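Local coordinates for segregation and condensation protein A (Pyrococcus furiosus, PDB 5XNS) that probably binds, through this C-terminal winged-helix domain, the head of the SMC ATPase, as the kleisin subunit of a chromosome-condensing complex, at residues K4-L9 with L45-N50; L29-E34 with A39-Y44; K14-Y17 with P23-F26. One frame throughout, in Å; residues are numbered along the deposited sequence.

Contact 1 (K4-L9 with L45-N50)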
ATOM      1  N   LYS B   4     -16.921  -0.570 -30.377  1.00 50.45           N
ATOM      2  CA  LYS B   4     -16.896   0.030 -31.706  1.00 50.11           C
ATOM      3  C   LYS B   4     -15.725   0.997 -31.871  1.00 49.68           C
ATOM      4  O   LYS B   4     -15.184   1.126 -32.977  1.00 48.53           O
ATOM      5  CB  LYS B   4     -18.239   0.706 -32.015  1.00 51.45           C
ATOM      6  CG  LYS B   4     -18.528   2.006 -31.277  1.00 60.76           C
ATOM      7  CD  LYS B   4     -19.778   2.697 -31.845  1.00 58.20           C
ATOM      8  CE  LYS B   4     -19.926   4.111 -31.297  1.00 63.71           C
ATOM      9  NZ  LYS B   4     -21.164   4.794 -31.768  1.00 67.29           N
ATOM     10  N   TYR B   5     -15.304   1.664 -30.793  1.00 48.18           N
ATOM     11  CA  TYR B   5     -14.156   2.564 -30.883  1.00 48.71           C
ATOM     12  C   TYR B   5     -12.855   1.784 -31.020  1.00 43.20           C
ATOM     13  O   TYR B   5     -11.955   2.187 -31.769  1.00 42.49           O
ATOM     14  CB  TYR B   5     -14.118   3.491 -29.664  1.00 42.12           C
ATOM     15  CG  TYR B   5     -15.380   4.307 -29.557  1.00 56.90           C
ATOM     16  CD1 TYR B   5     -15.633   5.344 -30.459  1.00 62.27           C
ATOM     17  CD2 TYR B   5     -16.343   4.021 -28.583  1.00 62.79           C
ATOM     18  CE1 TYR B   5     -16.801   6.087 -30.384  1.00 67.07           C
ATOM     19  CE2 TYR B   5     -17.516   4.760 -28.501  1.00 64.12           C
ATOM     20  CZ  TYR B   5     -17.735   5.794 -29.403  1.00 66.40           C
ATOM     21  OH  TYR B   5     -18.890   6.535 -29.335  1.00 71.98           O
ATOM     22  N   VAL B   6     -12.742   0.658 -30.313  1.00 40.92           N
ATOM     23  CA  VAL B   6     -11.571  -0.198 -30.469  1.00 38.90           C
ATOM     24  C   VAL B   6     -11.505  -0.747 -31.892  1.00 39.20           C
ATOM     25  O   VAL B   6     -10.448  -0.721 -32.536  1.00 37.19           O
ATOM     26  CB  VAL B   6     -11.596  -1.311 -29.404  1.00 39.93           C
ATOM     27  CG1 VAL B   6     -10.493  -2.300 -29.643  1.00 32.16           C
ATOM     28  CG2 VAL B   6     -11.466  -0.686 -28.016  1.00 38.20           C
ATOM     29  N   GLU B   7     -12.643  -1.208 -32.418  1.00 40.86           N
ATOM     30  CA  GLU B   7     -12.688  -1.693 -33.796  1.00 42.04           C
ATOM     31  C   GLU B   7     -12.397  -0.573 -34.797  1.00 44.04           C
ATOM     32  O   GLU B   7     -11.679  -0.787 -35.783  1.00 37.88           O
ATOM     33  CB  GLU B   7     -14.050  -2.334 -34.076  1.00 42.43           C
ATOM     34  CG  GLU B   7     -14.248  -2.732 -35.543  1.00 47.90           C
ATOM     35  CD  GLU B   7     -13.488  -4.014 -35.925  1.00 57.57           C
ATOM     36  OE1 GLU B   7     -13.349  -4.302 -37.146  1.00 60.08           O
ATOM     37  OE2 GLU B   7     -13.041  -4.727 -34.990  1.00 60.83           O
ATOM     38  N   GLU B   8     -12.952   0.626 -34.569  1.00 41.46           N
ATOM     39  CA  GLU B   8     -12.644   1.754 -35.445  1.00 43.02           C
ATOM     40  C   GLU B   8     -11.144   1.997 -35.502  1.00 39.79           C
ATOM     41  O   GLU B   8     -10.579   2.204 -36.586  1.00 34.32           O
ATOM     42  CB  GLU B   8     -13.370   3.018 -34.971  1.00 40.50           C
ATOM     43  CG  GLU B   8     -14.796   3.194 -35.517  1.00 54.52           C
ATOM     44  CD  GLU B   8     -15.562   4.352 -34.849  1.00 67.93           C
ATOM     45  OE1 GLU B   8     -16.817   4.291 -34.773  1.00 70.60           O
ATOM     46  OE2 GLU B   8     -14.899   5.317 -34.394  1.00 71.51           O
ATOM     47  N   LEU B   9     -10.480   1.957 -34.344  1.00 31.68           N
ATOM     48  CA  LEU B   9      -9.051   2.216 -34.317  1.00 32.29           C
ATOM     49  C   LEU B   9      -8.287   1.105 -35.030  1.00 31.59           C
ATOM     50  O   LEU B   9      -7.288   1.364 -35.712  1.00 30.05           O
ATOM     51  CB  LEU B   9      -8.587   2.374 -32.874  1.00 29.25           C
ATOM     52  CG  LEU B   9      -7.074   2.447 -32.674  1.00 32.08           C
ATOM     53  CD1 LEU B   9      -6.478   3.643 -33.412  1.00 26.47           C
ATOM     54  CD2 LEU B   9      -6.770   2.503 -31.182  1.00 30.31           C
ATOM     55  N   LEU B  45      -5.181   0.264 -27.982  1.00 22.22           N
ATOM     56  CA  LEU B  45      -4.139  -0.549 -28.590  1.00 26.40           C
ATOM     57  C   LEU B  45      -3.797  -1.752 -27.709  1.00 28.11           C
ATOM     58  O   LEU B  45      -3.644  -2.873 -28.212  1.00 26.52           O
ATOM     59  CB  LEU B  45      -2.910   0.310 -28.870  1.00 22.97           C
ATOM     60  CG  LEU B  45      -3.123   1.339 -29.981  1.00 25.63           C
ATOM     61  CD1 LEU B  45      -1.994   2.354 -29.972  1.00 28.67           C
ATOM     62  CD2 LEU B  45      -3.268   0.673 -31.371  1.00 25.60           C
ATOM     63  N   LEU B  46      -3.734  -1.561 -26.389  1.00 24.37           N
ATOM     64  CA  LEU B  46      -3.441  -2.707 -25.530  1.00 27.05           C
ATOM     65  C   LEU B  46      -4.566  -3.730 -25.578  1.00 27.28           C
ATOM     66  O   LEU B  46      -4.308  -4.939 -25.511  1.00 24.10           O
ATOM     67  CB  LEU B  46      -3.174  -2.254 -24.098  1.00 20.69           C
ATOM     68  CG  LEU B  46      -1.923  -1.388 -24.040  1.00 23.74           C
ATOM     69  CD1 LEU B  46      -1.995  -0.437 -22.845  1.00 25.77           C
ATOM     70  CD2 LEU B  46      -0.671  -2.242 -24.005  1.00 22.04           C
ATOM     71  N   PHE B  47      -5.822  -3.266 -25.673  1.00 26.62           N
ATOM     72  CA  PHE B  47      -6.938  -4.181 -25.915  1.00 28.07           C
ATOM     73  C   PHE B  47      -6.720  -4.971 -27.206  1.00 31.64           C
ATOM     74  O   PHE B  47      -6.866  -6.200 -27.239  1.00 27.79           O
ATOM     75  CB  PHE B  47      -8.261  -3.409 -25.982  1.00 25.94           C
ATOM     76  CG  PHE B  47      -8.751  -2.878 -24.644  1.00 29.83           C
ATOM     77  CD1 PHE B  47      -8.099  -3.187 -23.459  1.00 28.62           C
ATOM     78  CD2 PHE B  47      -9.873  -2.061 -24.585  1.00 32.39           C
ATOM     79  CE1 PHE B  47      -8.562  -2.703 -22.237  1.00 27.89           C
ATOM     80  CE2 PHE B  47     -10.340  -1.570 -23.374  1.00 31.90           C
ATOM     81  CZ  PHE B  47      -9.687  -1.893 -22.200  1.00 29.00           C
ATOM     82  N   LEU B  48      -6.364  -4.270 -28.286  1.00 27.75           N
ATOM     83  CA  LEU B  48      -6.155  -4.948 -29.558  1.00 32.87           C
ATOM     84  C   LEU B  48      -4.979  -5.912 -29.473  1.00 32.36           C
ATOM     85  O   LEU B  48      -4.997  -6.981 -30.091  1.00 30.60           O
ATOM     86  CB  LEU B  48      -5.957  -3.922 -30.677  1.00 27.93           C
ATOM     87  CG  LEU B  48      -7.245  -3.223 -31.162  1.00 32.05           C
ATOM     88  CD1 LEU B  48      -6.916  -2.009 -31.994  1.00 31.01           C
ATOM     89  CD2 LEU B  48      -8.154  -4.164 -31.950  1.00 29.70           C
ATOM     90  N   GLU B  49      -3.950  -5.562 -28.707  1.00 30.24           N
ATOM     91  CA  GLU B  49      -2.804  -6.454 -28.634  1.00 34.54           C
ATOM     92  C   GLU B  49      -3.122  -7.697 -27.815  1.00 35.62           C
ATOM     93  O   GLU B  49      -2.669  -8.791 -28.160  1.00 32.41           O
ATOM     94  CB  GLU B  49      -1.591  -5.732 -28.061  1.00 29.71           C
ATOM     95  CG  GLU B  49      -0.360  -6.620 -28.062  1.00 36.27           C
ATOM     96  CD  GLU B  49       0.894  -5.878 -27.710  1.00 36.68           C
ATOM     97  OE1 GLU B  49       0.857  -5.112 -26.719  1.00 37.72           O
ATOM     98  OE2 GLU B  49       1.908  -6.063 -28.431  1.00 38.23           O
ATOM     99  N   ASN B  50      -3.922  -7.556 -26.757  1.00 31.87           N
ATOM    100  CA  ASN B  50      -4.279  -8.721 -25.958  1.00 32.49           C
ATOM    101  C   ASN B  50      -5.134  -9.701 -26.750  1.00 37.26           C
ATOM    102  O   ASN B  50      -5.140 -10.897 -26.446  1.00 36.18           O
ATOM    103  CB  ASN B  50      -5.004  -8.279 -24.687  1.00 30.04           C
ATOM    104  CG  ASN B  50      -4.879  -9.295 -23.573  1.00 32.82           C
ATOM    105  OD1 ASN B  50      -3.786  -9.511 -23.033  1.00 27.39           O
ATOM    106  ND2 ASN B  50      -5.985  -9.941 -23.239  1.00 24.06           N
TER
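Leu45 meets Leu9 where helices 3-20 and 35-50 cross. Its CB leaves the backbone pointing away from residues 4-9, but the branch bends back, and CD2 comes to 4.0 Å from CD2 of Leu9. The two leucine side chains stand roughly perpendicular. Phe47, two residues on, brings its ring edge: CD2 lies 4.0 Å from CG2 of Val6, which sits near the ring plane and not over a face. Leu48 makes the closest approach, its CG 3.7 Å from CG1 of Val6, and the two side chains run antiparallel alongside one another. Its CD2 rests against the same methyl, while CD1 reaches the helix backbone, 3.8 Å from Val6 O. Val6 thus serves two partners with its two branches: CG1, anti to the backbone N (chi1 173°), is turned to Leu48, and CG2 to Phe47. An alanine in place of Leu48 would probably open a gap beside CG1 of Val6 and leave that valine held across this crossing chiefly by the Phe47 edge. The side chains that meet are all apolar, and Val6, Leu45 and Leu48 are buried. The segment axes pass 9.9 Å apart at a crossing angle of -81°, so the helices meet over a short patch and do not run alongside each other. Tyr44, one turn before Leu48, extends the patch onto Tyr5, Val6 and Leu9. Farther round helix 35-50, Glu49 accepts a hydrogen bond from Ile56 N and forms a salt bridge to a basic side chain of the partner protein chain. The helix is therefore flanked by helix 3-20, by strand 54-58, which Leu45 and Leu48 also touch, and by the partner protein.

Contact 2 (L29-E34 with A39-Y44); sequences LVPDVE and ARTFLY
Thr41 alone carries the helix side of this contact, taking three consecutive loop residues, Leu29, Val30 and Pro31, against one small side chain. Its two branches divide the work. With OG1 beside the backbone N (chi1 -50°), the methyl CG2 is left anti to that N and faces Leu29 and Val30, lying 3.9 Å from Leu29 O and 4.0 Å from CG2 of Val30. The hydroxyl is on the Pro31 side, where OG1 stands 3.5 Å from the ring carbon CD, with Val30 CA also close by. No polar bond joins the two segments here; OG1 is instead hydrogen-bonded to Ile37 O, one turn back in the same helix, so this buried oxygen has its partner while its flank packs against proline. In the winged-helix fold this loop leads from the first, short strand into helix 35-50. It doubles back on the helix it is about to enter, passing through an inverse gamma turn centred on Val33 before Glu34 takes the N-cap position. Val30 and Pro31 also lean on Ile38 and Ile37 of the helix's first turns, and Leu29 reaches across to Val13 of helix 3-20. Val30 additionally packs on an apolar side chain of the partner protein chain.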
ATOM      1  N   LEU B  29      -1.195   8.229 -34.037  1.00 33.36           N
ATOM      2  CA  LEU B  29      -2.511   7.637 -33.843  1.00 33.09           C
ATOM      3  C   LEU B  29      -3.380   8.410 -32.865  1.00 31.18           C
ATOM      4  O   LEU B  29      -4.593   8.209 -32.860  1.00 29.95           O
ATOM      5  CB  LEU B  29      -2.371   6.190 -33.356  1.00 30.09           C
ATOM      6  CG  LEU B  29      -2.590   5.031 -34.343  1.00 36.69           C
ATOM      7  CD1 LEU B  29      -2.514   5.468 -35.797  1.00 33.37           C
ATOM      8  CD2 LEU B  29      -1.633   3.882 -34.065  1.00 28.78           C
ATOM      9  N   VAL B  30      -2.799   9.304 -32.070  1.00 33.07           N
ATOM     10  CA  VAL B  30      -3.510   9.974 -30.982  1.00 29.95           C
ATOM     11  C   VAL B  30      -4.256  11.189 -31.524  1.00 35.66           C
ATOM     12  O   VAL B  30      -3.624  12.131 -32.025  1.00 36.42           O
ATOM     13  CB  VAL B  30      -2.538  10.380 -29.864  1.00 33.56           C
ATOM     14  CG1 VAL B  30      -3.279  11.151 -28.775  1.00 31.83           C
ATOM     15  CG2 VAL B  30      -1.826   9.147 -29.298  1.00 31.52           C
ATOM     16  N   PRO B  31      -5.589  11.226 -31.441  1.00 38.41           N
ATOM     17  CA  PRO B  31      -6.337  12.273 -32.156  1.00 37.42           C
ATOM     18  C   PRO B  31      -6.426  13.617 -31.440  1.00 42.77           C
ATOM     19  O   PRO B  31      -6.811  14.600 -32.087  1.00 45.64           O
ATOM     20  CB  PRO B  31      -7.731  11.642 -32.337  1.00 34.58           C
ATOM     21  CG  PRO B  31      -7.873  10.700 -31.188  1.00 37.53           C
ATOM     22  CD  PRO B  31      -6.473  10.169 -30.904  1.00 36.09           C
ATOM     23  N   ASP B  32      -6.075  13.718 -30.153  1.00 43.14           N
ATOM     24  CA  ASP B  32      -6.117  15.007 -29.461  1.00 40.13           C
ATOM     25  C   ASP B  32      -4.967  15.097 -28.472  1.00 41.98           C
ATOM     26  O   ASP B  32      -4.545  14.091 -27.896  1.00 39.71           O
ATOM     27  CB  ASP B  32      -7.446  15.226 -28.722  1.00 41.82           C
ATOM     28  CG  ASP B  32      -8.641  15.192 -29.662  1.00 49.33           C
ATOM     29  OD1 ASP B  32      -8.779  16.136 -30.475  1.00 57.94           O
ATOM     30  OD2 ASP B  32      -9.429  14.217 -29.602  1.00 51.01           O
ATOM     31  N   VAL B  33      -4.479  16.320 -28.267  1.00 37.04           N
ATOM     32  CA  VAL B  33      -3.405  16.574 -27.314  1.00 40.53           C
ATOM     33  C   VAL B  33      -4.034  16.808 -25.948  1.00 42.65           C
ATOM     34  O   VAL B  33      -4.045  17.935 -25.438  1.00 41.85           O
ATOM     35  CB  VAL B  33      -2.538  17.774 -27.742  1.00 42.66           C
ATOM     36  CG1 VAL B  33      -1.278  17.853 -26.889  1.00 44.68           C
ATOM     37  CG2 VAL B  33      -2.180  17.673 -29.211  1.00 50.72           C
ATOM     38  N   GLU B  34      -4.583  15.743 -25.358  1.00 39.96           N
ATOM     39  CA  GLU B  34      -5.242  15.779 -24.058  1.00 40.97           C
ATOM     40  C   GLU B  34      -4.872  14.469 -23.373  1.00 35.38           C
ATOM     41  O   GLU B  34      -4.884  13.412 -24.033  1.00 33.10           O
ATOM     42  CB  GLU B  34      -6.760  15.915 -24.181  1.00 37.09           C
ATOM     43  CG  GLU B  34      -7.353  17.025 -23.323  1.00 54.21           C
ATOM     44  CD  GLU B  34      -6.608  18.358 -23.478  1.00 56.80           C
ATOM     45  OE1 GLU B  34      -5.972  18.795 -22.479  1.00 60.00           O
ATOM     46  OE2 GLU B  34      -6.665  18.945 -24.594  1.00 57.89           O
ATOM     47  N   ALA B  39      -4.215   8.527 -23.182  1.00 25.56           N
ATOM     48  CA  ALA B  39      -4.380   7.306 -22.405  1.00 27.37           C
ATOM     49  C   ALA B  39      -5.338   6.345 -23.098  1.00 28.26           C
ATOM     50  O   ALA B  39      -5.056   5.143 -23.213  1.00 27.69           O
ATOM     51  CB  ALA B  39      -4.864   7.654 -20.998  1.00 26.63           C
ATOM     52  N   ARG B  40      -6.461   6.865 -23.603  1.00 27.45           N
ATOM     53  CA  ARG B  40      -7.463   6.012 -24.243  1.00 30.94           C
ATOM     54  C   ARG B  40      -6.923   5.349 -25.512  1.00 27.30           C
ATOM     55  O   ARG B  40      -7.192   4.169 -25.769  1.00 24.83           O
ATOM     56  CB  ARG B  40      -8.708   6.844 -24.543  1.00 30.70           C
ATOM     57  CG  ARG B  40      -9.859   6.067 -25.151  1.00 37.79           C
ATOM     58  CD  ARG B  40     -10.998   7.013 -25.516  1.00 41.68           C
ATOM     59  NE  ARG B  40     -11.642   7.598 -24.337  1.00 42.60           N
ATOM     60  CZ  ARG B  40     -12.407   8.686 -24.380  1.00 50.98           C
ATOM     61  NH1 ARG B  40     -12.594   9.307 -25.540  1.00 49.45           N
ATOM     62  NH2 ARG B  40     -12.980   9.160 -23.271  1.00 38.34           N
ATOM     63  N   THR B  41      -6.163   6.090 -26.318  1.00 25.99           N
ATOM     64  CA  THR B  41      -5.553   5.492 -27.502  1.00 26.05           C
ATOM     65  C   THR B  41      -4.628   4.351 -27.103  1.00 27.50           C
ATOM     66  O   THR B  41      -4.692   3.253 -27.671  1.00 23.35           O
ATOM     67  CB  THR B  41      -4.777   6.548 -28.295  1.00 25.86           C
ATOM     68  OG1 THR B  41      -5.605   7.702 -28.506  1.00 24.35           O
ATOM     69  CG2 THR B  41      -4.315   5.979 -29.656  1.00 27.15           C
ATOM     70  N   PHE B  42      -3.764   4.598 -26.113  1.00 22.71           N
ATOM     71  CA  PHE B  42      -2.858   3.567 -25.620  1.00 23.84           C
ATOM     72  C   PHE B  42      -3.644   2.340 -25.153  1.00 27.85           C
ATOM     73  O   PHE B  42      -3.340   1.200 -25.543  1.00 24.63           O
ATOM     74  CB  PHE B  42      -2.004   4.159 -24.497  1.00 22.78           C
ATOM     75  CG  PHE B  42      -0.885   3.273 -24.025  1.00 27.35           C
ATOM     76  CD1 PHE B  42      -0.100   2.564 -24.930  1.00 29.13           C
ATOM     77  CD2 PHE B  42      -0.585   3.185 -22.665  1.00 24.37           C
ATOM     78  CE1 PHE B  42       0.940   1.755 -24.484  1.00 32.42           C
ATOM     79  CE2 PHE B  42       0.461   2.392 -22.208  1.00 25.61           C
ATOM     80  CZ  PHE B  42       1.228   1.674 -23.118  1.00 27.26           C
ATOM     81  N   LEU B  43      -4.709   2.569 -24.375  1.00 24.26           N
ATOM     82  CA  LEU B  43      -5.516   1.472 -23.842  1.00 25.79           C
ATOM     83  C   LEU B  43      -6.148   0.649 -24.958  1.00 27.12           C
ATOM     84  O   LEU B  43      -6.097  -0.587 -24.939  1.00 26.55           O
ATOM     85  CB  LEU B  43      -6.600   2.024 -22.915  1.00 24.60           C
ATOM     86  CG  LEU B  43      -7.471   1.028 -22.145  1.00 27.29           C
ATOM     87  CD1 LEU B  43      -6.645   0.250 -21.150  1.00 25.53           C
ATOM     88  CD2 LEU B  43      -8.568   1.795 -21.415  1.00 26.90           C
ATOM     89  N   TYR B  44      -6.758   1.323 -25.937  1.00 25.80           N
ATOM     90  CA  TYR B  44      -7.409   0.613 -27.033  1.00 25.12           C
ATOM     91  C   TYR B  44      -6.405  -0.244 -27.800  1.00 26.73           C
ATOM     92  O   TYR B  44      -6.717  -1.374 -28.204  1.00 23.98           O
ATOM     93  CB  TYR B  44      -8.107   1.622 -27.948  1.00 28.93           C
ATOM     94  CG  TYR B  44      -9.340   2.255 -27.306  1.00 31.15           C
ATOM     95  CD1 TYR B  44      -9.759   1.869 -26.039  1.00 31.44           C
ATOM     96  CD2 TYR B  44     -10.084   3.211 -27.970  1.00 32.37           C
ATOM     97  CE1 TYR B  44     -10.876   2.425 -25.450  1.00 34.37           C
ATOM     98  CE2 TYR B  44     -11.206   3.776 -27.391  1.00 34.89           C
ATOM     99  CZ  TYR B  44     -11.598   3.380 -26.130  1.00 39.60           C
ATOM    100  OH  TYR B  44     -12.716   3.942 -25.538  1.00 49.88           O
TER

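Contact 3 (K14-Y17 with P23-F26)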
ATOM      1  N   LYS B  14      -5.096  -0.833 -39.750  1.00 30.76           N
ATOM      2  CA  LYS B  14      -4.981  -1.739 -40.890  1.00 37.64           C
ATOM      3  C   LYS B  14      -4.927  -0.974 -42.215  1.00 40.61           C
ATOM      4  O   LYS B  14      -4.073  -1.251 -43.069  1.00 37.41           O
ATOM      5  CB  LYS B  14      -6.156  -2.722 -40.862  1.00 39.65           C
ATOM      6  CG  LYS B  14      -6.180  -3.773 -41.974  1.00 51.10           C
ATOM      7  CD  LYS B  14      -7.395  -4.687 -41.813  1.00 54.20           C
ATOM      8  CE  LYS B  14      -7.562  -5.641 -42.992  1.00 60.25           C
ATOM      9  NZ  LYS B  14      -8.820  -6.440 -42.897  1.00 55.81           N
ATOM     10  N   LYS B  15      -5.814   0.012 -42.395  1.00 39.85           N
ATOM     11  CA  LYS B  15      -5.827   0.777 -43.639  1.00 39.35           C
ATOM     12  C   LYS B  15      -4.507   1.512 -43.845  1.00 41.95           C
ATOM     13  O   LYS B  15      -3.936   1.497 -44.944  1.00 41.69           O
ATOM     14  CB  LYS B  15      -6.998   1.763 -43.645  1.00 39.01           C
ATOM     15  CG  LYS B  15      -7.271   2.374 -45.016  1.00 44.86           C
ATOM     16  CD  LYS B  15      -7.750   1.306 -46.015  1.00 52.43           C
ATOM     17  CE  LYS B  15      -7.780   1.835 -47.453  1.00 50.17           C
ATOM     18  NZ  LYS B  15      -8.441   3.170 -47.552  1.00 58.33           N
ATOM     19  N   ILE B  16      -3.999   2.158 -42.794  1.00 36.04           N
ATOM     20  CA  ILE B  16      -2.741   2.886 -42.925  1.00 34.12           C
ATOM     21  C   ILE B  16      -1.601   1.921 -43.217  1.00 40.59           C
ATOM     22  O   ILE B  16      -0.703   2.220 -44.018  1.00 41.30           O
ATOM     23  CB  ILE B  16      -2.457   3.720 -41.665  1.00 32.63           C
ATOM     24  CG1 ILE B  16      -3.486   4.839 -41.516  1.00 34.64           C
ATOM     25  CG2 ILE B  16      -1.034   4.297 -41.710  1.00 34.91           C
ATOM     26  CD1 ILE B  16      -3.342   5.600 -40.215  1.00 29.13           C
ATOM     27  N   TYR B  17      -1.615   0.750 -42.574  1.00 38.85           N
ATOM     28  CA  TYR B  17      -0.537  -0.209 -42.791  1.00 42.29           C
ATOM     29  C   TYR B  17      -0.564  -0.764 -44.212  1.00 40.24           C
ATOM     30  O   TYR B  17       0.492  -0.961 -44.824  1.00 41.19           O
ATOM     31  CB  TYR B  17      -0.613  -1.347 -41.774  1.00 36.66           C
ATOM     32  CG  TYR B  17       0.635  -2.208 -41.787  1.00 39.72           C
ATOM     33  CD1 TYR B  17       1.846  -1.720 -41.295  1.00 40.15           C
ATOM     34  CD2 TYR B  17       0.612  -3.496 -42.311  1.00 39.40           C
ATOM     35  CE1 TYR B  17       3.000  -2.507 -41.314  1.00 42.14           C
ATOM     36  CE2 TYR B  17       1.759  -4.287 -42.335  1.00 39.23           C
ATOM     37  CZ  TYR B  17       2.945  -3.791 -41.839  1.00 38.26           C
ATOM     38  OH  TYR B  17       4.078  -4.581 -41.860  1.00 41.67           O
ATOM     39  N   PRO B  23       5.850   0.135 -39.742  1.00 41.54           N
ATOM     40  CA  PRO B  23       5.198   0.300 -38.433  1.00 39.22           C
ATOM     41  C   PRO B  23       4.697   1.726 -38.230  1.00 37.50           C
ATOM     42  O   PRO B  23       5.336   2.697 -38.646  1.00 39.78           O
ATOM     43  CB  PRO B  23       6.305  -0.058 -37.431  1.00 36.63           C
ATOM     44  CG  PRO B  23       7.276  -0.905 -38.211  1.00 34.51           C
ATOM     45  CD  PRO B  23       7.239  -0.345 -39.605  1.00 39.43           C
ATOM     46  N   ILE B  24       3.539   1.842 -37.580  1.00 34.06           N
ATOM     47  CA  ILE B  24       2.891   3.130 -37.349  1.00 30.54           C
ATOM     48  C   ILE B  24       3.308   3.669 -35.985  1.00 28.98           C
ATOM     49  O   ILE B  24       3.194   2.970 -34.970  1.00 30.31           O
ATOM     50  CB  ILE B  24       1.361   2.981 -37.447  1.00 34.07           C
ATOM     51  CG1 ILE B  24       0.980   2.540 -38.862  1.00 30.75           C
ATOM     52  CG2 ILE B  24       0.653   4.286 -37.059  1.00 26.88           C
ATOM     53  CD1 ILE B  24      -0.363   1.913 -38.948  1.00 32.48           C
ATOM     54  N   LYS B  25       3.798   4.914 -35.955  1.00 27.18           N
ATOM     55  CA  LYS B  25       4.120   5.570 -34.686  1.00 30.63           C
ATOM     56  C   LYS B  25       2.863   5.779 -33.839  1.00 31.50           C
ATOM     57  O   LYS B  25       1.853   6.299 -34.324  1.00 31.51           O
ATOM     58  CB  LYS B  25       4.786   6.928 -34.932  1.00 32.53           C
ATOM     59  CG  LYS B  25       6.134   6.897 -35.640  1.00 42.57           C
ATOM     60  CD  LYS B  25       6.690   8.318 -35.821  1.00 42.80           C
ATOM     61  CE  LYS B  25       8.046   8.292 -36.524  1.00 53.93           C
ATOM     62  NZ  LYS B  25       8.688   9.639 -36.595  1.00 57.35           N
ATOM     63  N   PHE B  26       2.940   5.397 -32.561  1.00 33.83           N
ATOM     64  CA  PHE B  26       1.857   5.685 -31.622  1.00 30.37           C
ATOM     65  C   PHE B  26       1.440   7.147 -31.697  1.00 31.34           C
ATOM     66  O   PHE B  26       0.243   7.452 -31.764  1.00 28.71           O
ATOM     67  CB  PHE B  26       2.268   5.317 -30.185  1.00 28.39           C
ATOM     68  CG  PHE B  26       1.275   5.767 -29.128  1.00 25.78           C
ATOM     69  CD1 PHE B  26      -0.009   5.251 -29.099  1.00 27.50           C
ATOM     70  CD2 PHE B  26       1.635   6.709 -28.169  1.00 31.41           C
ATOM     71  CE1 PHE B  26      -0.929   5.650 -28.123  1.00 28.73           C
ATOM     72  CE2 PHE B  26       0.716   7.135 -27.185  1.00 26.18           C
ATOM     73  CZ  PHE B  26      -0.569   6.599 -27.164  1.00 28.29           C
TER
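Ile24 and Ile16 form the tight part of this contact, one side chain lying crosswise to the other. The terminal methyl of Ile24 does most of the touching: CD1 lies 3.7 Å from CG2 of Ile16 and 3.9 Å from its CB. Ile16 offers CG2 because this methyl is the branch anti to the backbone N, while CG1 is placed anti to the carbonyl carbon (chi1 -66°). The same CD1 also lies against the next residue of the helix, 4.0 Å from Tyr17 N and 4.3 Å from Tyr17 CB, so the Ile24 tip nestles where two successive residues leave the helix surface. At the exposed Pro23, whose CB points away from the helix, the fit is looser. CG of Tyr17 is anti to the backbone N (chi1 -169°), which carries the ring past Pro23 edge first, with a single approach of 4.2 Å from CE1 to Pro23 N. That nitrogen belongs to the proline ring and carries no hydrogen to donate, so the approach is a plain van der Waals one. Ile24, by contrast, is buried. Behind the contact, strand 24-25 is an outer strand of the antiparallel sheet, Ile24 pairing through its backbone with Val67 of strand 65-69. Pro23 leans on Leu66 and Val68 of that central strand, so helix 3-20 lies against both the edge strand 24-25, through Ile24, and strand 65-69, through Tyr17 on Pro69.

Contacts 2 and 3 follow each other in series along the chain, contact 3 first, and both lie within the long loop closed by contact 1. The centres of the three contacts lie about 11 Å (1 and 2), 13 Å (1 and 3) and 14 Å (2 and 3) apart, within one small domain. Helix 3-20 takes part in contacts 1 and 3, and helix 35-50 in contacts 1 and 2. Phe26 ties the set together: its ring touches Leu45 of contact 1 and Thr41 of contact 2, while Leu29 of contact 2 packs on Ile24 of contact 3. The helices and the three-stranded sheet thus share a continuous apolar core, leaving another side of helix 35-50 to dock on the partner protein.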